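Local coordinates for protein neuraminidase (PDB 4GEZ) that is a tetrameric neuraminidase-like coat protein of a bat influenza A virus that may release terminal sialic acids, though its putative active site has diverged, at residues S46-V51 with L152-C157; V166-G171 with R180-Q185; Q176-I181 with W192-T197; I200-S205 with P228-T233. All coordinates share one frame; numbering follows the deposited sequence.

Contact 1. Residues S46-V51 with L152-C157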
# COMPACT_ATOMS: atom_id res chain seq x y z
N SER A 46 18.50 0.78 8.21
CA SER A 46 19.23 0.08 7.16
C SER A 46 20.71 0.43 7.14
O SER A 46 21.15 1.40 7.76
CB SER A 46 18.61 0.39 5.80
OG SER A 46 18.79 1.76 5.47
N ARG A 47 21.47 -0.39 6.41
CA ARG A 47 22.88 -0.13 6.13
C ARG A 47 23.24 -0.83 4.82
O ARG A 47 22.47 -1.67 4.34
CB ARG A 47 23.78 -0.60 7.27
CG ARG A 47 23.66 -2.09 7.61
CD ARG A 47 24.63 -2.49 8.73
NE ARG A 47 24.32 -1.82 10.00
CZ ARG A 47 23.86 -2.43 11.08
NH1 ARG A 47 23.66 -3.75 11.08
NH2 ARG A 47 23.60 -1.74 12.19
N ARG A 48 24.39 -0.47 4.25
CA ARG A 48 24.89 -1.09 3.02
C ARG A 48 23.88 -1.05 1.88
O ARG A 48 23.70 -2.04 1.17
CB ARG A 48 25.34 -2.52 3.29
CG ARG A 48 26.57 -2.64 4.18
CD ARG A 48 26.79 -4.08 4.61
NE ARG A 48 27.44 -4.15 5.92
CZ ARG A 48 27.01 -4.89 6.93
NH1 ARG A 48 25.91 -5.63 6.80
NH2 ARG A 48 27.66 -4.89 8.09
N ALA A 49 23.21 0.08 1.70
CA ALA A 49 22.22 0.23 0.64
C ALA A 49 22.87 0.55 -0.70
O ALA A 49 23.94 1.16 -0.75
CB ALA A 49 21.19 1.30 1.02
N TYR A 50 22.21 0.14 -1.78
CA TYR A 50 22.64 0.45 -3.14
C TYR A 50 21.41 0.46 -4.05
O TYR A 50 20.32 0.11 -3.60
CB TYR A 50 23.69 -0.55 -3.65
CG TYR A 50 23.26 -2.00 -3.58
CD1 TYR A 50 23.43 -2.74 -2.42
CD2 TYR A 50 22.69 -2.63 -4.69
CE1 TYR A 50 23.04 -4.06 -2.35
CE2 TYR A 50 22.29 -3.95 -4.63
CZ TYR A 50 22.47 -4.66 -3.45
OH TYR A 50 22.09 -5.98 -3.37
N VAL A 51 21.59 0.83 -5.31
CA VAL A 51 20.47 0.97 -6.23
C VAL A 51 20.64 0.03 -7.43
O VAL A 51 21.75 -0.14 -7.93
CB VAL A 51 20.35 2.44 -6.72
CG1 VAL A 51 19.25 2.59 -7.76
CG2 VAL A 51 20.07 3.35 -5.55
N LEU A 152 30.09 -9.83 -0.48
CA LEU A 152 29.57 -9.23 -1.70
C LEU A 152 29.77 -7.73 -1.57
O LEU A 152 29.86 -7.21 -0.46
CB LEU A 152 28.09 -9.61 -1.89
CG LEU A 152 27.94 -11.07 -2.35
CD1 LEU A 152 26.56 -11.60 -2.07
CD2 LEU A 152 28.27 -11.21 -3.82
N PRO A 153 29.85 -7.02 -2.71
CA PRO A 153 30.35 -5.64 -2.67
C PRO A 153 29.34 -4.60 -2.22
O PRO A 153 29.70 -3.43 -2.11
CB PRO A 153 30.77 -5.39 -4.12
CG PRO A 153 29.86 -6.27 -4.92
CD PRO A 153 29.66 -7.50 -4.09
N ASN A 154 28.10 -5.03 -1.98
CA ASN A 154 27.01 -4.11 -1.64
C ASN A 154 26.80 -3.06 -2.72
O ASN A 154 26.78 -1.86 -2.45
CB ASN A 154 27.23 -3.45 -0.27
CG ASN A 154 27.38 -4.46 0.85
OD1 ASN A 154 26.58 -5.38 0.98
ND2 ASN A 154 28.41 -4.29 1.66
N SER A 155 26.69 -3.55 -3.95
CA SER A 155 26.41 -2.73 -5.11
C SER A 155 25.86 -3.63 -6.21
O SER A 155 26.02 -4.85 -6.17
CB SER A 155 27.67 -2.01 -5.60
OG SER A 155 27.36 -1.06 -6.61
N GLU A 156 25.20 -3.00 -7.18
CA GLU A 156 24.63 -3.67 -8.35
C GLU A 156 25.64 -4.59 -9.02
O GLU A 156 26.78 -4.19 -9.27
CB GLU A 156 24.20 -2.58 -9.33
CG GLU A 156 23.32 -2.99 -10.49
CD GLU A 156 23.07 -1.84 -11.45
OE1 GLU A 156 24.03 -1.10 -11.74
OE2 GLU A 156 21.91 -1.67 -11.89
N CYS A 157 25.24 -5.83 -9.30
CA CYS A 157 26.06 -6.70 -10.15
C CYS A 157 25.74 -6.35 -11.60
O CYS A 157 24.85 -5.54 -11.87
CB CYS A 157 25.82 -8.18 -9.86
SG CYS A 157 24.09 -8.68 -9.72
O HOH W 1 23.68 -5.07 0.51
O HOH W 2 24.34 -0.11 -7.53
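A buried strand-to-loop contact is made where the ring of Y50, on strand 44-53, lies against the backbone of N154, S155 and E156 in the loop leading to strand 158-160, close to the centre of the chain. S155 CA sits over one face of the ring, 3.6 Å from Y50 CG, while Y50 CD1 comes within 3.4 Å of N154 C. The first torsion of Y50 (chi1 55°) puts CG between its own N and carbonyl carbon, which turns the ring toward the loop; at its far end Y50 OH is hydrogen-bonded to S107 OG. The R48 guanidinium and N154 amide planes are only 19° apart, but the groups are not stacked; the touching is done by the aliphatic part, R48 CD to N154 ND2 at 3.4 Å. No direct hydrogen bond joins the segments. Two waters do the polar work instead. One, in the plane of the Y50 ring at its edge, donates to R48 O at 3.1 Å and to N154 OD1 at 3.0 Å, and that same OD1 also accepts from S107 N. The second donates to V51 O and accepts from E156 N at 3.0 Å. With C157 bonded by disulfide to C110, the loop is tied to several strands at once, an arrangement consistent with the inner strands and loops near the centre of a neuraminidase beta-propeller.

Contact 2. Residues V166-G171 with R180-Q185. With NAG (2-acetamido-2-deoxy-beta-D-glucopyranose), chain T.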
# COMPACT_ATOMS: atom_id res chain seq x y z
N VAL A 166 29.64 -10.49 -10.91
CA VAL A 166 29.72 -9.95 -9.56
C VAL A 166 31.08 -10.31 -8.99
O VAL A 166 31.62 -11.37 -9.31
CB VAL A 166 28.55 -10.49 -8.67
CG1 VAL A 166 28.64 -12.00 -8.55
CG2 VAL A 166 28.56 -9.84 -7.29
N ILE A 167 31.64 -9.44 -8.16
CA ILE A 167 32.93 -9.71 -7.55
C ILE A 167 32.75 -10.19 -6.11
O ILE A 167 32.13 -9.52 -5.29
CB ILE A 167 33.85 -8.47 -7.60
CG1 ILE A 167 34.23 -8.17 -9.06
CG2 ILE A 167 35.11 -8.68 -6.77
CD1 ILE A 167 34.42 -6.71 -9.36
N VAL A 168 33.31 -11.37 -5.81
CA VAL A 168 33.18 -11.97 -4.49
C VAL A 168 34.54 -11.92 -3.83
O VAL A 168 35.54 -12.31 -4.43
CB VAL A 168 32.67 -13.43 -4.58
CG1 VAL A 168 32.63 -14.08 -3.21
CG2 VAL A 168 31.29 -13.47 -5.23
N SER A 169 34.58 -11.46 -2.58
CA SER A 169 35.83 -11.34 -1.85
C SER A 169 35.91 -12.36 -0.72
O SER A 169 34.89 -12.72 -0.15
CB SER A 169 36.00 -9.93 -1.27
OG SER A 169 36.03 -8.96 -2.30
N ASP A 170 37.12 -12.81 -0.41
CA ASP A 170 37.30 -13.80 0.63
C ASP A 170 38.64 -13.58 1.34
O ASP A 170 39.48 -12.82 0.87
CB ASP A 170 37.22 -15.21 0.03
CG ASP A 170 36.98 -16.28 1.08
OD1 ASP A 170 37.12 -15.99 2.29
OD2 ASP A 170 36.65 -17.42 0.68
N GLY A 171 38.82 -14.23 2.49
CA GLY A 171 40.01 -14.06 3.30
C GLY A 171 39.75 -13.20 4.52
O GLY A 171 39.11 -12.16 4.41
N ARG A 180 37.25 -12.67 -6.74
CA ARG A 180 36.91 -13.43 -7.93
C ARG A 180 35.77 -12.79 -8.68
O ARG A 180 34.87 -12.20 -8.08
CB ARG A 180 36.49 -14.85 -7.54
CG ARG A 180 37.57 -15.72 -6.93
CD ARG A 180 36.96 -17.05 -6.54
NE ARG A 180 37.88 -17.88 -5.76
CZ ARG A 180 37.61 -19.13 -5.40
NH1 ARG A 180 36.47 -19.69 -5.75
NH2 ARG A 180 38.49 -19.82 -4.70
N ILE A 181 35.80 -12.92 -10.00
CA ILE A 181 34.64 -12.58 -10.82
C ILE A 181 33.82 -13.83 -11.03
O ILE A 181 34.33 -14.84 -11.53
CB ILE A 181 35.06 -12.04 -12.20
CG1 ILE A 181 35.98 -10.83 -12.04
CG2 ILE A 181 33.82 -11.68 -13.01
CD1 ILE A 181 36.61 -10.37 -13.34
N TYR A 182 32.55 -13.78 -10.64
CA TYR A 182 31.63 -14.89 -10.90
C TYR A 182 30.73 -14.56 -12.08
O TYR A 182 30.24 -13.43 -12.19
CB TYR A 182 30.79 -15.21 -9.66
CG TYR A 182 31.50 -16.11 -8.68
CD1 TYR A 182 32.46 -15.60 -7.82
CD2 TYR A 182 31.21 -17.47 -8.62
CE1 TYR A 182 33.12 -16.42 -6.92
CE2 TYR A 182 31.86 -18.29 -7.72
CZ TYR A 182 32.81 -17.76 -6.88
OH TYR A 182 33.47 -18.57 -5.98
N GLU A 183 30.54 -15.52 -12.97
CA GLU A 183 29.62 -15.36 -14.08
C GLU A 183 28.39 -16.21 -13.81
O GLU A 183 28.50 -17.41 -13.55
CB GLU A 183 30.24 -15.77 -15.42
CG GLU A 183 29.29 -15.57 -16.60
CD GLU A 183 29.84 -16.10 -17.91
OE1 GLU A 183 31.07 -16.06 -18.11
OE2 GLU A 183 29.02 -16.55 -18.74
N LEU A 184 27.22 -15.58 -13.85
CA LEU A 184 25.98 -16.26 -13.52
C LEU A 184 25.00 -16.26 -14.68
O LEU A 184 24.99 -15.35 -15.51
CB LEU A 184 25.32 -15.60 -12.30
CG LEU A 184 26.21 -15.26 -11.11
CD1 LEU A 184 25.43 -14.50 -10.04
CD2 LEU A 184 26.79 -16.52 -10.54
N GLN A 185 24.18 -17.29 -14.72
CA GLN A 185 23.10 -17.39 -15.69
C GLN A 185 21.94 -18.11 -15.05
O GLN A 185 22.10 -19.22 -14.52
CB GLN A 185 23.56 -18.15 -16.93
CG GLN A 185 22.85 -17.72 -18.21
CD GLN A 185 23.45 -18.35 -19.46
OE1 GLN A 185 24.66 -18.51 -19.56
NE2 GLN A 185 22.59 -18.72 -20.40
C1 NAG T . 18.47 -19.40 -18.92
C2 NAG T . 18.83 -20.20 -20.17
C3 NAG T . 17.74 -21.25 -20.33
C4 NAG T . 16.47 -20.52 -20.72
C5 NAG T . 16.18 -19.39 -19.73
C6 NAG T . 14.75 -19.46 -19.21
C7 NAG T . 19.67 -18.44 -21.75
C8 NAG T . 19.45 -17.87 -23.11
N2 NAG T . 18.82 -19.40 -21.39
O3 NAG T . 17.54 -21.92 -19.11
O4 NAG T . 16.66 -19.97 -22.00
O5 NAG T . 17.08 -19.47 -18.64
O6 NAG T . 14.58 -18.50 -18.19
O7 NAG T . 20.59 -18.02 -21.04
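V168 and Y182 form the tightest side-chain meeting of this antiparallel hairpin pair: V168 CG2 reaches Y182 CD1 at 3.6 Å, with the ring oblique to the methyl. The valine's CG1 is anti to its backbone N (chi1 176°), leaving CG2 to face the tyrosine. V166 lies on the same face of the sheet and touches more lightly, its CG1 4.0 Å from Y182 CB and in range of L184 CD1. Under these side chains the backbone ladder is antiparallel, with paired bonds. Y182 N gives V166 O an almost straight bond of 2.9 Å (177°), and V168 and R180 exchange a pair, V168 N to R180 O at 2.9 Å among them; the return bond from V166 N to Y182 O is longer at 3.3 Å. On the other face I167 and I181 meet only at their CG1 atoms, 4.4 Å apart, and each finds further company in the next sheet, I167 on C207 and I181 on F232. The more open side belongs to R180, which gives Y182 OH only a weak bond from NH1, and to E183 and Q185, both ligands of a calcium site seen for this protein, though no calcium is bound at E183 here. The strands are thus joined by main-chain bonds and apolar contact, whereas R180 and E183 are partly exposed, a division that suits the middle pair of strands of a four-stranded propeller blade.

Contact 3. Residues Q176-I181 with W192-T197. With NAG (2-acetamido-2-deoxy-beta-D-glucopyranose), chain M.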
# COMPACT_ATOMS: atom_id res chain seq x y z
N GLN A 176 45.99 -10.25 2.84
CA GLN A 176 45.96 -11.39 1.93
C GLN A 176 44.52 -11.76 1.59
O GLN A 176 44.03 -12.82 1.97
CB GLN A 176 46.74 -12.59 2.49
CG GLN A 176 46.50 -12.91 3.95
CD GLN A 176 47.38 -14.05 4.43
OE1 GLN A 176 48.33 -14.45 3.76
NE2 GLN A 176 47.05 -14.60 5.60
N SER A 177 43.85 -10.88 0.86
CA SER A 177 42.47 -11.12 0.47
C SER A 177 42.44 -11.71 -0.93
O SER A 177 43.37 -11.49 -1.72
CB SER A 177 41.67 -9.81 0.53
OG SER A 177 42.18 -8.86 -0.39
N VAL A 178 41.39 -12.46 -1.24
CA VAL A 178 41.22 -12.97 -2.60
C VAL A 178 39.92 -12.42 -3.17
O VAL A 178 38.95 -12.18 -2.44
CB VAL A 178 41.24 -14.52 -2.68
CG1 VAL A 178 42.40 -15.08 -1.88
CG2 VAL A 178 39.95 -15.10 -2.18
N HIS A 179 39.90 -12.23 -4.48
CA HIS A 179 38.76 -11.64 -5.15
C HIS A 179 38.52 -12.37 -6.47
O HIS A 179 39.46 -12.66 -7.20
CB HIS A 179 39.00 -10.15 -5.39
CG HIS A 179 39.42 -9.41 -4.16
ND1 HIS A 179 38.52 -8.95 -3.23
CD2 HIS A 179 40.65 -9.09 -3.69
CE1 HIS A 179 39.17 -8.36 -2.24
NE2 HIS A 179 40.47 -8.43 -2.50
N ARG A 180 37.25 -12.67 -6.74
CA ARG A 180 36.91 -13.43 -7.93
C ARG A 180 35.77 -12.79 -8.68
O ARG A 180 34.87 -12.20 -8.08
CB ARG A 180 36.49 -14.85 -7.54
CG ARG A 180 37.57 -15.72 -6.93
CD ARG A 180 36.96 -17.05 -6.54
NE ARG A 180 37.88 -17.88 -5.76
CZ ARG A 180 37.61 -19.13 -5.40
NH1 ARG A 180 36.47 -19.69 -5.75
NH2 ARG A 180 38.49 -19.82 -4.70
N ILE A 181 35.80 -12.92 -10.00
CA ILE A 181 34.64 -12.58 -10.82
C ILE A 181 33.82 -13.83 -11.03
O ILE A 181 34.33 -14.84 -11.53
CB ILE A 181 35.06 -12.04 -12.20
CG1 ILE A 181 35.98 -10.83 -12.04
CG2 ILE A 181 33.82 -11.68 -13.01
CD1 ILE A 181 36.61 -10.37 -13.34
N TRP A 192 34.00 -19.09 -12.66
CA TRP A 192 34.56 -17.99 -11.89
C TRP A 192 36.03 -17.83 -12.21
O TRP A 192 36.68 -18.77 -12.68
CB TRP A 192 34.33 -18.20 -10.39
CG TRP A 192 34.80 -19.50 -9.88
CD1 TRP A 192 34.03 -20.60 -9.63
CD2 TRP A 192 36.14 -19.86 -9.54
NE1 TRP A 192 34.81 -21.62 -9.15
CE2 TRP A 192 36.11 -21.19 -9.08
CE3 TRP A 192 37.37 -19.19 -9.57
CZ2 TRP A 192 37.26 -21.87 -8.67
CZ3 TRP A 192 38.50 -19.85 -9.15
CH2 TRP A 192 38.44 -21.18 -8.71
N LYS A 193 36.56 -16.65 -11.94
CA LYS A 193 37.94 -16.31 -12.28
C LYS A 193 38.57 -15.59 -11.11
O LYS A 193 38.07 -14.55 -10.67
CB LYS A 193 37.93 -15.40 -13.51
CG LYS A 193 39.28 -15.00 -14.07
CD LYS A 193 39.87 -16.09 -14.92
CE LYS A 193 40.04 -15.57 -16.33
NZ LYS A 193 41.14 -14.59 -16.40
N GLN A 194 39.67 -16.14 -10.59
CA GLN A 194 40.37 -15.46 -9.52
C GLN A 194 41.35 -14.46 -10.11
O GLN A 194 42.12 -14.79 -11.02
CB GLN A 194 41.11 -16.44 -8.60
CG GLN A 194 41.80 -15.73 -7.43
CD GLN A 194 42.14 -16.66 -6.27
OE1 GLN A 194 41.30 -17.44 -5.81
NE2 GLN A 194 43.38 -16.58 -5.80
N LEU A 195 41.31 -13.24 -9.59
CA LEU A 195 42.18 -12.19 -10.08
C LEU A 195 43.47 -12.20 -9.27
O LEU A 195 43.47 -12.56 -8.09
CB LEU A 195 41.50 -10.82 -9.96
CG LEU A 195 40.12 -10.73 -10.61
CD1 LEU A 195 39.50 -9.35 -10.41
CD2 LEU A 195 40.24 -11.06 -12.07
N ASN A 196 44.56 -11.85 -9.93
CA ASN A 196 45.82 -11.60 -9.24
C ASN A 196 45.79 -10.20 -8.62
O ASN A 196 46.04 -9.20 -9.30
CB ASN A 196 46.99 -11.80 -10.20
CG ASN A 196 48.33 -11.42 -9.60
OD1 ASN A 196 48.64 -11.74 -8.45
ND2 ASN A 196 49.17 -10.78 -10.41
N THR A 197 45.45 -10.15 -7.33
CA THR A 197 45.34 -8.88 -6.62
C THR A 197 46.44 -8.76 -5.58
O THR A 197 46.34 -7.97 -4.64
CB THR A 197 43.96 -8.74 -5.90
OG1 THR A 197 43.79 -9.83 -4.98
CG2 THR A 197 42.81 -8.72 -6.90
C1 NAG M . 50.44 -10.51 -9.78
C2 NAG M . 51.68 -11.24 -10.30
C3 NAG M . 52.95 -10.82 -9.56
C4 NAG M . 53.06 -9.30 -9.53
C5 NAG M . 51.78 -8.69 -8.95
C6 NAG M . 51.86 -7.17 -9.01
C7 NAG M . 51.24 -13.41 -11.32
C8 NAG M . 51.12 -14.89 -11.14
N2 NAG M . 51.51 -12.69 -10.23
O3 NAG M . 54.08 -11.37 -10.19
O4 NAG M . 54.16 -8.90 -8.75
O5 NAG M . 50.65 -9.11 -9.68
O6 NAG M . 51.23 -6.73 -10.19
O7 NAG M . 51.08 -12.90 -12.42
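I181 and K193 exchange two backbone hydrogen bonds, with I181 N to K193 O and K193 N to I181 O both 2.9 Å, and L195 N adds a nearly straight one to H179 O (3.1 Å, 175°). These are the rungs of the antiparallel hairpin formed by strands 178-185 and 188-194. Above them R180 lays its guanidinium on the indole of W192: CZ of R180 stands 4.0 Å from the centroid of the W192 six-membered ring, planes 16° apart, a cation-pi stack over the face, with NH1 above the middle of the indole. The tryptophan reaches it because its CG lies between its own N and carbonyl carbon (chi1 53°). At the edge of the same guanidinium, Q194 OE1 accepts only a weak bond from R180 NE, 3.4 Å long. Away from this surface the contact becomes apolar: I181 CD1 packs on L195 CD2 at 3.9 Å, toward L230 and F232 of the adjoining sheet. At the open end of the hairpin, away from its turn, T197 OG1 lies in the plane of the H179 imidazole at its edge, 3.5 Å from CD2, and both ring nitrogens have serine partners, NE2 with S177 OG and ND1 with S169 OG. N196 turns away and carries an N-linked sugar. One face of the hairpin therefore holds a cation sheltered by a flat aromatic and an amide; on the other, I181 and L195 pack against the adjoining sheet.

Contact 4. Residues I200-S205 with P228-T233. With FUC (alpha-L-fucopyranose), chain B.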
# COMPACT_ATOMS: atom_id res chain seq x y z
N ILE A 200 47.70 -5.69 -3.24
CA ILE A 200 46.59 -4.77 -2.95
C ILE A 200 45.39 -5.47 -2.30
O ILE A 200 45.39 -6.68 -2.09
CB ILE A 200 46.08 -4.05 -4.23
CG1 ILE A 200 45.30 -5.01 -5.14
CG2 ILE A 200 47.24 -3.39 -4.97
CD1 ILE A 200 44.49 -4.31 -6.23
N ASN A 201 44.35 -4.68 -2.03
CA ASN A 201 43.08 -5.16 -1.50
C ASN A 201 41.96 -4.54 -2.33
O ASN A 201 42.02 -3.36 -2.66
CB ASN A 201 42.93 -4.80 -0.01
CG ASN A 201 41.52 -5.01 0.51
OD1 ASN A 201 40.82 -4.05 0.84
ND2 ASN A 201 41.10 -6.26 0.57
N PHE A 202 40.94 -5.33 -2.67
CA PHE A 202 39.91 -4.88 -3.60
C PHE A 202 38.50 -5.12 -3.07
O PHE A 202 37.81 -6.04 -3.52
CB PHE A 202 40.07 -5.56 -4.97
CG PHE A 202 39.41 -4.82 -6.10
CD1 PHE A 202 38.06 -5.00 -6.37
CD2 PHE A 202 40.15 -3.95 -6.90
CE1 PHE A 202 37.45 -4.32 -7.41
CE2 PHE A 202 39.54 -3.27 -7.94
CZ PHE A 202 38.19 -3.46 -8.20
N GLU A 203 38.08 -4.31 -2.10
CA GLU A 203 36.75 -4.46 -1.52
C GLU A 203 35.73 -3.48 -2.10
O GLU A 203 36.09 -2.57 -2.85
CB GLU A 203 36.83 -4.30 -0.01
CG GLU A 203 37.84 -5.23 0.65
CD GLU A 203 37.37 -6.67 0.69
OE1 GLU A 203 36.15 -6.92 0.57
OE2 GLU A 203 38.23 -7.57 0.83
N TYR A 204 34.46 -3.71 -1.76
CA TYR A 204 33.36 -2.79 -2.07
C TYR A 204 33.28 -2.40 -3.56
O TYR A 204 33.02 -1.23 -3.88
CB TYR A 204 33.46 -1.53 -1.21
CG TYR A 204 33.64 -1.78 0.28
CD1 TYR A 204 33.01 -2.85 0.91
CD2 TYR A 204 34.44 -0.94 1.05
CE1 TYR A 204 33.17 -3.08 2.26
CE2 TYR A 204 34.61 -1.16 2.40
CZ TYR A 204 33.97 -2.23 3.00
OH TYR A 204 34.13 -2.46 4.35
N SER A 205 33.46 -3.37 -4.44
CA SER A 205 33.41 -3.12 -5.88
C SER A 205 32.08 -2.50 -6.31
O SER A 205 31.01 -3.01 -5.99
CB SER A 205 33.62 -4.42 -6.67
OG SER A 205 34.75 -5.13 -6.20
N PRO A 228 41.82 1.23 -6.48
CA PRO A 228 42.19 0.29 -7.55
C PRO A 228 41.07 0.20 -8.57
O PRO A 228 39.88 0.29 -8.23
CB PRO A 228 42.34 -1.04 -6.80
CG PRO A 228 41.52 -0.88 -5.55
CD PRO A 228 41.68 0.56 -5.18
N LEU A 229 41.45 0.01 -9.83
CA LEU A 229 40.48 -0.04 -10.92
C LEU A 229 40.57 -1.38 -11.62
O LEU A 229 41.64 -1.97 -11.75
CB LEU A 229 40.74 1.09 -11.92
CG LEU A 229 39.97 2.41 -11.75
CD1 LEU A 229 39.92 2.88 -10.31
CD2 LEU A 229 40.61 3.47 -12.60
N LEU A 230 39.41 -1.86 -12.07
CA LEU A 230 39.32 -3.14 -12.76
C LEU A 230 38.58 -2.97 -14.07
O LEU A 230 37.55 -2.29 -14.13
CB LEU A 230 38.60 -4.16 -11.86
CG LEU A 230 38.26 -5.54 -12.41
CD1 LEU A 230 39.52 -6.37 -12.64
CD2 LEU A 230 37.31 -6.27 -11.47
N ARG A 231 39.09 -3.59 -15.13
CA ARG A 231 38.41 -3.59 -16.42
C ARG A 231 38.37 -5.02 -16.91
O ARG A 231 39.41 -5.69 -16.94
CB ARG A 231 39.16 -2.73 -17.43
CG ARG A 231 39.53 -1.34 -16.94
CD ARG A 231 40.48 -0.65 -17.89
NE ARG A 231 40.85 0.68 -17.40
CZ ARG A 231 41.86 1.40 -17.88
NH1 ARG A 231 42.59 0.93 -18.88
NH2 ARG A 231 42.12 2.59 -17.37
N PHE A 232 37.20 -5.50 -17.29
CA PHE A 232 37.09 -6.84 -17.84
C PHE A 232 35.96 -7.04 -18.85
O PHE A 232 35.07 -6.21 -18.99
CB PHE A 232 37.05 -7.91 -16.74
CG PHE A 232 35.83 -7.85 -15.87
CD1 PHE A 232 35.84 -7.14 -14.69
CD2 PHE A 232 34.68 -8.55 -16.23
CE1 PHE A 232 34.74 -7.11 -13.87
CE2 PHE A 232 33.57 -8.52 -15.42
CZ PHE A 232 33.60 -7.79 -14.24
N THR A 233 36.03 -8.17 -19.56
CA THR A 233 35.10 -8.49 -20.63
C THR A 233 34.20 -9.66 -20.26
O THR A 233 34.36 -10.26 -19.20
CB THR A 233 35.85 -8.84 -21.93
OG1 THR A 233 36.63 -10.03 -21.72
CG2 THR A 233 36.78 -7.70 -22.32
C1 FUC B . 50.70 -5.40 -9.98
C2 FUC B . 50.16 -4.84 -11.31
C3 FUC B . 48.83 -5.51 -11.67
C4 FUC B . 47.83 -5.31 -10.52
C5 FUC B . 48.42 -5.94 -9.25
C6 FUC B . 47.55 -5.76 -8.00
O2 FUC B . 51.09 -4.95 -12.38
O3 FUC B . 48.27 -4.93 -12.85
O4 FUC B . 47.62 -3.92 -10.32
O5 FUC B . 49.73 -5.36 -8.94
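The first torsion of F202 (chi1 -159°) sets CG anti to the backbone N, sending the ring across to P228 and L230, while I200, with CG1 between its N and carbonyl carbon (chi1 73°), brings CD1 to within 4.0 Å of CB of the same proline. F202 and P228 run alongside one another, pointing opposite ways: CD2 of the phenylalanine is 3.6 Å from CG of the proline, and F202 CE2 lies at the same separation, 3.6 Å, from P228 O, which is oblique to the ring. At the far corner F202 CZ meets L230 CB at 3.7 Å, the two side chains crossing at about a right angle. No hydrogen bond spans the contact, which is buried and mainly apolar. It joins the loop leaving strand 188-194 to strand 229-233, the third strand of the next four-stranded sheet, so the chain passing from one propeller blade to the next is packed against the blade it is about to build. The loop has polar support of its own: N201 ND2 donates to E203 OE2 over 3.2 Å, where OE2 uses its anti lone pair and lies close to the plane of the N201 amide. N201 ND2 is also bonded to S177 OG, while N201 OD1 accepts from L221 N beside the calcium ligand N220. I200 also meets the fucose of the N196 glycan, whose C6 is 3.7 Å from I200 CG1.

In the fold
Along the chain contact 1 closes before contacts 2 and 3, which overlap on strand 178-185 and share R180 and I181; contact 4 follows. Contacts 2 and 3 are successive pairings in one four-stranded antiparallel sheet, their centres about 8 Å apart, and contact 4 lies about 9 Å from contact 3, where the chain enters the next sheet. Contact 1 reaches this group from another sheet, centre to centre about 15 Å from contact 2 and about 16 Å from contact 4: P153 packs on I167 and S205. Contacts 2 and 3 hold one blade together, contact 4 joins its exit to the next sheet, and contact 1 links the loop leading into it to the sheet containing strand 44-53.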